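Endoglucanase CEL5A (Eubacterium cellulosolvens, PDB 4AFD) probably hydrolyses beta-1,4-glucans as a family 5 glycoside hydrolase, and binds cellotetraose through its N-terminal carbohydrate-binding module. Local coordinates at residues Leu59-Trp64 with Asp100-Leu105; Ala74-Tyr79 with Lys90-Lys95. All blocks are in the same frame, centred on the assembly; numbering follows the deposited sequence.

Contact 1: Leu59-Trp64 with Asp100-Leu105; sequences LIFARW and DDFSDL. With BGC (beta-D-glucopyranose), chain B.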
loop_
_atom_site.group_PDB
_atom_site.type_symbol
_atom_site.label_atom_id
_atom_site.label_comp_id
_atom_site.label_asym_id
_atom_site.label_seq_id
_atom_site.Cartn_x
_atom_site.Cartn_y
_atom_site.Cartn_z
ATOM N N LEU A 59 -2.000 -0.988 -3.849
ATOM C CA LEU A 59 -0.858 -0.726 -2.948
ATOM C C LEU A 59 0.293 -0.388 -3.805
ATOM O O LEU A 59 0.543 -1.030 -4.860
ATOM C CB LEU A 59 -0.580 -2.002 -2.112
ATOM C CG LEU A 59 0.627 -1.930 -1.188
ATOM C CD1 LEU A 59 0.445 -0.924 -0.058
ATOM C CD2 LEU A 59 0.870 -3.284 -0.606
ATOM N N ILE A 60 1.039 0.661 -3.497
ATOM C CA ILE A 60 2.235 1.139 -4.271
ATOM C C ILE A 60 3.413 0.941 -3.379
ATOM O O ILE A 60 3.469 1.469 -2.227
ATOM C CB ILE A 60 2.130 2.615 -4.632
ATOM C CG1 ILE A 60 0.755 3.139 -5.206
ATOM C CG2 ILE A 60 3.379 3.044 -5.432
ATOM C CD1 ILE A 60 0.501 2.363 -6.380
ATOM N N PHE A 61 4.482 0.283 -3.862
ATOM C CA PHE A 61 5.829 0.368 -3.318
ATOM C C PHE A 61 6.688 1.103 -4.302
ATOM O O PHE A 61 6.654 0.619 -5.505
ATOM C CB PHE A 61 6.428 -1.036 -3.042
ATOM C CG PHE A 61 6.098 -1.588 -1.651
ATOM C CD1 PHE A 61 4.778 -1.550 -1.100
ATOM C CD2 PHE A 61 7.100 -2.114 -0.886
ATOM C CE1 PHE A 61 4.570 -2.069 0.171
ATOM C CE2 PHE A 61 6.835 -2.726 0.389
ATOM C CZ PHE A 61 5.555 -2.596 0.877
ATOM N N ALA A 62 7.387 2.184 -4.005
ATOM C CA ALA A 62 8.086 2.949 -5.027
ATOM C C ALA A 62 9.474 3.255 -4.572
ATOM O O ALA A 62 9.767 3.462 -3.338
ATOM C CB ALA A 62 7.304 4.183 -5.448
ATOM N N ARG A 63 10.401 3.344 -5.535
ATOM C CA ARG A 63 11.778 3.860 -5.361
ATOM C C ARG A 63 11.943 4.969 -6.323
ATOM O O ARG A 63 11.677 4.765 -7.550
ATOM C CB ARG A 63 12.774 2.763 -5.633
ATOM C CG ARG A 63 14.232 3.215 -5.449
ATOM C CD ARG A 63 15.230 2.137 -5.812
ATOM N NE ARG A 63 15.230 1.922 -7.293
ATOM C CZ ARG A 63 15.848 0.892 -7.857
ATOM N NH1 ARG A 63 16.322 -0.125 -7.172
ATOM N NH2 ARG A 63 15.884 0.836 -9.180
ATOM N N TRP A 64 12.327 6.160 -5.932
ATOM C CA TRP A 64 12.571 7.254 -6.910
ATOM C C TRP A 64 13.843 7.004 -7.666
ATOM O O TRP A 64 14.746 6.380 -7.176
ATOM C CB TRP A 64 12.605 8.626 -6.147
ATOM C CG TRP A 64 11.486 8.771 -5.146
ATOM C CD1 TRP A 64 11.603 9.300 -3.846
ATOM C CD2 TRP A 64 10.082 8.526 -5.329
ATOM N NE1 TRP A 64 10.360 9.334 -3.276
ATOM C CE2 TRP A 64 9.410 8.876 -4.078
ATOM C CE3 TRP A 64 9.285 7.991 -6.361
ATOM C CZ2 TRP A 64 8.029 8.680 -3.905
ATOM C CZ3 TRP A 64 7.849 7.877 -6.106
ATOM C CH2 TRP A 64 7.280 8.203 -4.934
ATOM N N ASP A 100 13.006 -8.703 -3.114
ATOM C CA ASP A 100 12.607 -8.543 -1.736
ATOM C C ASP A 100 13.653 -7.722 -0.958
ATOM O O ASP A 100 13.579 -7.753 0.282
ATOM C CB ASP A 100 12.378 -9.915 -1.051
ATOM C CG ASP A 100 13.689 -10.694 -0.964
ATOM O OD1 ASP A 100 14.730 -10.296 -1.420
ATOM O OD2 ASP A 100 13.622 -11.781 -0.328
ATOM N N ASP A 101 14.469 -6.953 -1.613
ATOM C CA ASP A 101 15.403 -6.166 -0.885
ATOM C C ASP A 101 14.790 -4.727 -0.846
ATOM O O ASP A 101 14.836 -3.941 -1.813
ATOM C CB ASP A 101 16.733 -6.106 -1.756
ATOM C CG ASP A 101 17.739 -5.031 -1.337
ATOM O OD1 ASP A 101 17.568 -4.485 -0.310
ATOM O OD2 ASP A 101 18.716 -4.665 -2.145
ATOM N N PHE A 102 14.317 -4.367 0.349
ATOM C CA PHE A 102 13.688 -3.058 0.584
ATOM C C PHE A 102 14.646 -2.024 1.134
ATOM O O PHE A 102 14.203 -0.975 1.667
ATOM C CB PHE A 102 12.408 -3.210 1.405
ATOM C CG PHE A 102 11.395 -4.088 0.749
ATOM C CD1 PHE A 102 10.881 -3.761 -0.513
ATOM C CD2 PHE A 102 10.912 -5.252 1.398
ATOM C CE1 PHE A 102 9.958 -4.593 -1.121
ATOM C CE2 PHE A 102 9.923 -6.045 0.791
ATOM C CZ PHE A 102 9.497 -5.809 -0.521
ATOM N N SER A 103 15.969 -2.241 0.985
ATOM C CA SER A 103 16.958 -1.301 1.506
ATOM C C SER A 103 16.939 0.058 0.849
ATOM O O SER A 103 17.463 1.021 1.348
ATOM C CB SER A 103 18.394 -1.868 1.444
ATOM O OG SER A 103 18.749 -2.089 0.068
ATOM N N ASP A 104 16.279 0.140 -0.346
ATOM C CA ASP A 104 16.212 1.391 -1.102
ATOM C C ASP A 104 14.750 1.822 -1.266
ATOM O O ASP A 104 14.501 2.705 -2.166
ATOM C CB ASP A 104 16.927 1.220 -2.458
ATOM C CG ASP A 104 16.342 0.009 -3.253
ATOM O OD1 ASP A 104 15.319 -0.603 -2.864
ATOM O OD2 ASP A 104 16.957 -0.304 -4.311
ATOM N N LEU A 105 13.834 1.344 -0.504
ATOM C CA LEU A 105 12.385 1.689 -0.648
ATOM C C LEU A 105 12.084 3.106 -0.244
ATOM O O LEU A 105 12.315 3.444 0.981
ATOM C CB LEU A 105 11.602 0.698 0.155
ATOM C CG LEU A 105 10.063 0.862 0.103
ATOM C CD1 LEU A 105 9.458 0.670 -1.309
ATOM C CD2 LEU A 105 9.395 -0.037 1.087
HETATM C C2 BGC B . 7.383 11.917 -5.482
HETATM C C3 BGC B . 8.564 12.854 -5.138
HETATM C C4 BGC B . 9.821 12.295 -5.831
HETATM C C5 BGC B . 9.488 12.397 -7.384
HETATM C C6 BGC B . 10.635 12.074 -8.425
HETATM C C1 BGC B . 7.252 11.788 -7.051
HETATM O O2 BGC B . 6.214 12.504 -4.957
HETATM O O3 BGC B . 8.825 12.852 -3.770
HETATM O O4 BGC B . 10.941 13.093 -5.527
HETATM O O5 BGC B . 8.507 11.418 -7.627
HETATM O O6 BGC B . 11.854 11.869 -7.747
#
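Arg-63 and Asp-104 form a salt bridge between two partly exposed side chains, with NH1 of Arg-63 donating to OD2 of Asp-104 over 2.9 Å. The carboxylate lies at the edge of the guanidinium, close to its plane, but the donor reaches OD2 from above the carboxylate plane, and the two planes stand 77° apart. The extended chi1 and chi2 of the arginine lay its CD beside the carboxylate, 3.3 Å from OD2 of Asp-104, and a bend at chi3 (70°) turns the guanidinium so that NH1 points to OD2. Both ends have second partners: Arg-63 NH2 bonds to the carbonyl of Pro-70, and Asp-104 OD1 to the hydroxyl of Tyr-97, which fixes the carboxylate from its other oxygen.

Further in, the contact is apolar. Phe-61 turns an edge toward the face of Phe-102 in an offset edge-to-face pair, centroids 5.4 Å apart and planes at 60°, with CD2 of Phe-61 at 3.8 Å from CE1 of Phe-102. Both methyls of Leu-105, CD1 and CD2, lie against CD2 of Phe-61 at 3.7 Å, and CD1 also comes within 3.5 Å of the carbonyl O of Ala-62. Phe-102 and Leu-105 are the ends of a type I beta turn, overlapped by an Asx turn in which Asp-101 OD1 accepts from Ser-103 N; the same oxygen also takes the hydroxyl of Ser-103.

Past Arg-63 the chain leaves strand 57-63, and Trp-64 swings its indole to the ligand side. One face of the indole lies against the glucose of chain B, Trp-64 CZ2 being 3.7 Å from its C2. This aromatic platform under a pyranose, carried just past the end of a strand of an antiparallel sheet, is characteristic of the glycan-binding surface of beta-sandwich carbohydrate-binding modules.

Contact 2: Ala74-Tyr79 with Lys90-Lys95; sequences AQISPY and KEQIAK. With BGC (beta-D-glucopyranose), chain C.
Gln-92 reaches from the helix to the chain leaving the strand, its NE2 donating to the carbonyl O of Ser-77 at 2.8 Å. The nitrogen lies nearly in line with the C=O bond (169° at the oxygen), yet the hydrogen bond itself is bent, 132° at the hydrogen, with the acceptor tilted from the amide plane. The other end of the amide brushes Tyr-79: OE1 of Gln-92 lies 3.4 Å from CB of Tyr-79. Beside this bond Ile-76, in one of its two deposited conformers, sets CD1 against CG1 of Ile-93 at 4.0 Å, the two side chains crossing at about a right angle.

Helix 90-97 thereby packs on the inner side of strand 72-76, an outermost strand of the four-stranded antiparallel sheet of this carbohydrate-binding module. CG of Gln-92 is anti to the backbone N (chi1 173°) and the chain runs on extended, while its OE1 accepts from the backbone N of Thr-89, just before the helix, which fixes the rotation of the amide. Gln-75 emerges on the other side of the strand, where NE2 donates to O3 of the chain C glucose at 3.1 Å and a hydrogen bond from the indole N-H of Trp-73 to OE1 helps orient the amide.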
loop_
_atom_site.group_PDB
_atom_site.type_symbol
_atom_site.label_atom_id
_atom_site.label_comp_id
_atom_site.label_asym_id
_atom_site.label_seq_id
_atom_site.Cartn_x
_atom_site.Cartn_y
_atom_site.Cartn_z
ATOM N N ALA A 74 5.846 0.088 -8.194
ATOM C CA ALA A 74 5.233 -1.291 -8.063
ATOM C C ALA A 74 3.756 -1.055 -7.679
ATOM O O ALA A 74 3.492 -0.907 -6.439
ATOM C CB ALA A 74 6.012 -2.090 -7.160
ATOM N N GLN A 75 2.872 -0.885 -8.571
ATOM C CA GLN A 75 1.478 -0.764 -8.300
ATOM C C GLN A 75 0.855 -2.142 -8.328
ATOM O O GLN A 75 0.866 -2.801 -9.420
ATOM C CB GLN A 75 0.888 0.103 -9.350
ATOM C CG GLN A 75 -0.526 0.451 -9.221
ATOM C CD GLN A 75 -0.905 1.503 -10.156
ATOM O OE1 GLN A 75 -0.309 2.543 -10.346
ATOM N NE2 GLN A 75 -2.044 1.237 -10.777
ATOM N N ILE A 76 0.306 -2.570 -7.206
ATOM C CA ILE A 76 -0.075 -3.906 -6.923
ATOM C C ILE A 76 -1.645 -3.893 -6.716
ATOM O O ILE A 76 -2.098 -3.198 -5.811
ATOM C CB ILE A 76 0.787 -4.238 -5.661
ATOM C CG1 ILE A 76 2.295 -3.987 -5.915
ATOM C CG2 ILE A 76 0.525 -5.662 -5.186
ATOM C CD1 ILE A 76 3.168 -3.753 -4.674
ATOM N N SER A 77 -2.391 -4.711 -7.439
ATOM C CA SER A 77 -3.733 -5.100 -7.066
ATOM C C SER A 77 -3.721 -6.044 -5.881
ATOM O O SER A 77 -2.751 -6.729 -5.674
ATOM C CB SER A 77 -4.318 -5.840 -8.245
ATOM O OG SER A 77 -4.363 -4.932 -9.300
ATOM N N PRO A 78 -4.880 -6.210 -5.175
ATOM C CA PRO A 78 -4.842 -7.175 -4.057
ATOM C C PRO A 78 -4.417 -8.580 -4.493
ATOM O O PRO A 78 -4.830 -9.039 -5.582
ATOM C CB PRO A 78 -6.314 -7.200 -3.645
ATOM C CG PRO A 78 -6.797 -5.763 -3.998
ATOM C CD PRO A 78 -6.082 -5.440 -5.269
ATOM N N TYR A 79 -3.698 -9.286 -3.682
ATOM C CA TYR A 79 -3.485 -10.702 -3.907
ATOM C C TYR A 79 -4.897 -11.311 -3.987
ATOM O O TYR A 79 -5.144 -12.195 -4.911
ATOM C CB TYR A 79 -2.685 -11.279 -2.773
ATOM C CG TYR A 79 -2.319 -12.747 -3.008
ATOM C CD1 TYR A 79 -1.660 -13.115 -4.167
ATOM C CD2 TYR A 79 -2.514 -13.657 -1.995
ATOM C CE1 TYR A 79 -1.256 -14.513 -4.322
ATOM C CE2 TYR A 79 -2.129 -15.041 -2.088
ATOM C CZ TYR A 79 -1.548 -15.389 -3.250
ATOM O OH TYR A 79 -1.260 -16.797 -3.281
ATOM N N LYS A 90 3.826 -10.078 1.076
ATOM C CA LYS A 90 5.192 -9.740 0.805
ATOM C C LYS A 90 5.672 -10.389 -0.504
ATOM O O LYS A 90 6.381 -9.757 -1.301
ATOM C CB LYS A 90 6.124 -10.047 1.944
ATOM C CG LYS A 90 7.554 -9.697 1.629
ATOM C CD LYS A 90 8.467 -9.984 2.822
ATOM C CE LYS A 90 9.897 -9.597 2.521
ATOM N NZ LYS A 90 10.708 -9.763 3.815
ATOM N N GLU A 91 5.353 -11.670 -0.716
ATOM C CA GLU A 91 5.883 -12.311 -1.924
ATOM C C GLU A 91 5.347 -11.578 -3.173
ATOM O O GLU A 91 6.109 -11.377 -4.149
ATOM C CB GLU A 91 5.358 -13.766 -1.877
ATOM C CG GLU A 91 5.634 -14.563 -3.140
ATOM C CD GLU A 91 5.237 -16.026 -3.052
ATOM O OE1 GLU A 91 5.034 -16.548 -1.940
ATOM O OE2 GLU A 91 5.212 -16.683 -4.145
ATOM N N GLN A 92 4.059 -11.213 -3.187
ATOM C CA GLN A 92 3.487 -10.512 -4.315
ATOM C C GLN A 92 4.215 -9.165 -4.493
ATOM O O GLN A 92 4.543 -8.688 -5.620
ATOM C CB GLN A 92 2.014 -10.414 -3.963
ATOM C CG GLN A 92 1.351 -9.595 -4.912
ATOM C CD GLN A 92 -0.016 -9.057 -4.295
ATOM O OE1 GLN A 92 -0.248 -8.871 -3.051
ATOM N NE2 GLN A 92 -0.866 -8.693 -5.192
ATOM N N ILE A 93 4.381 -8.418 -3.379
ATOM C CA ILE A 93 4.996 -7.070 -3.433
ATOM C C ILE A 93 6.400 -7.175 -3.988
ATOM O O ILE A 93 6.804 -6.377 -4.819
ATOM C CB ILE A 93 4.966 -6.426 -2.004
ATOM C CG1 ILE A 93 3.487 -6.196 -1.573
ATOM C CG2 ILE A 93 5.774 -5.199 -1.986
ATOM C CD1 ILE A 93 3.330 -5.973 -0.009
ATOM N N ALA A 94 7.169 -8.172 -3.495
ATOM C CA ALA A 94 8.562 -8.329 -3.926
ATOM C C ALA A 94 8.613 -8.638 -5.431
ATOM O O ALA A 94 9.544 -8.103 -6.095
ATOM C CB ALA A 94 9.147 -9.506 -3.137
ATOM N N LYS A 95 7.682 -9.407 -5.958
ATOM C CA LYS A 95 7.758 -9.701 -7.377
ATOM C C LYS A 95 7.511 -8.376 -8.151
ATOM O O LYS A 95 8.216 -8.043 -9.135
ATOM C CB LYS A 95 6.679 -10.704 -7.707
ATOM C CG LYS A 95 6.504 -10.905 -9.240
ATOM C CD LYS A 95 5.375 -11.846 -9.712
ATOM C CE LYS A 95 5.312 -11.915 -11.275
ATOM N NZ LYS A 95 5.351 -10.606 -12.061
HETATM C C2 BGC C . -3.756 3.716 -15.496
HETATM C C3 BGC C . -3.127 4.024 -14.085
HETATM C C4 BGC C . -1.994 5.109 -14.378
HETATM C C5 BGC C . -2.686 6.436 -15.029
HETATM C C6 BGC C . -1.637 7.328 -15.739
HETATM C C1 BGC C . -4.543 5.040 -15.828
HETATM O O1 BGC C . -5.289 4.854 -17.020
HETATM O O2 BGC C . -4.633 2.615 -15.353
HETATM O O3 BGC C . -2.660 2.853 -13.386
HETATM O O4 BGC C . -1.297 5.521 -13.237
HETATM O O5 BGC C . -3.640 6.147 -16.092
HETATM O O6 BGC C . -2.067 8.676 -15.610
#

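Contacts 1 and 2 have centres about 11 Å apart and meet along the neighbouring antiparallel strands 57-63 and 72-76. Probable backbone hydrogen bonds join Leu-59 O to Ile-76 N (2.8 Å) and Phe-61 O to Ala-74 N (2.9 Å). On the inner side, Phe-61 of contact 1 packs on the helix of contact 2, its CD2 being 3.5 Å from CG2 of Ile-93, so one apolar layer runs through both. On the ligand side, CD1 of Ile-60 meets CG of Gln-75 at 3.6 Å. Trp-64 and Gln-75 belong to the same glycan pocket, completed by Trp-20, Thr-23, Trp-25, Gln-71 and Trp-73, and each contact therefore contributes one sugar-binding residue.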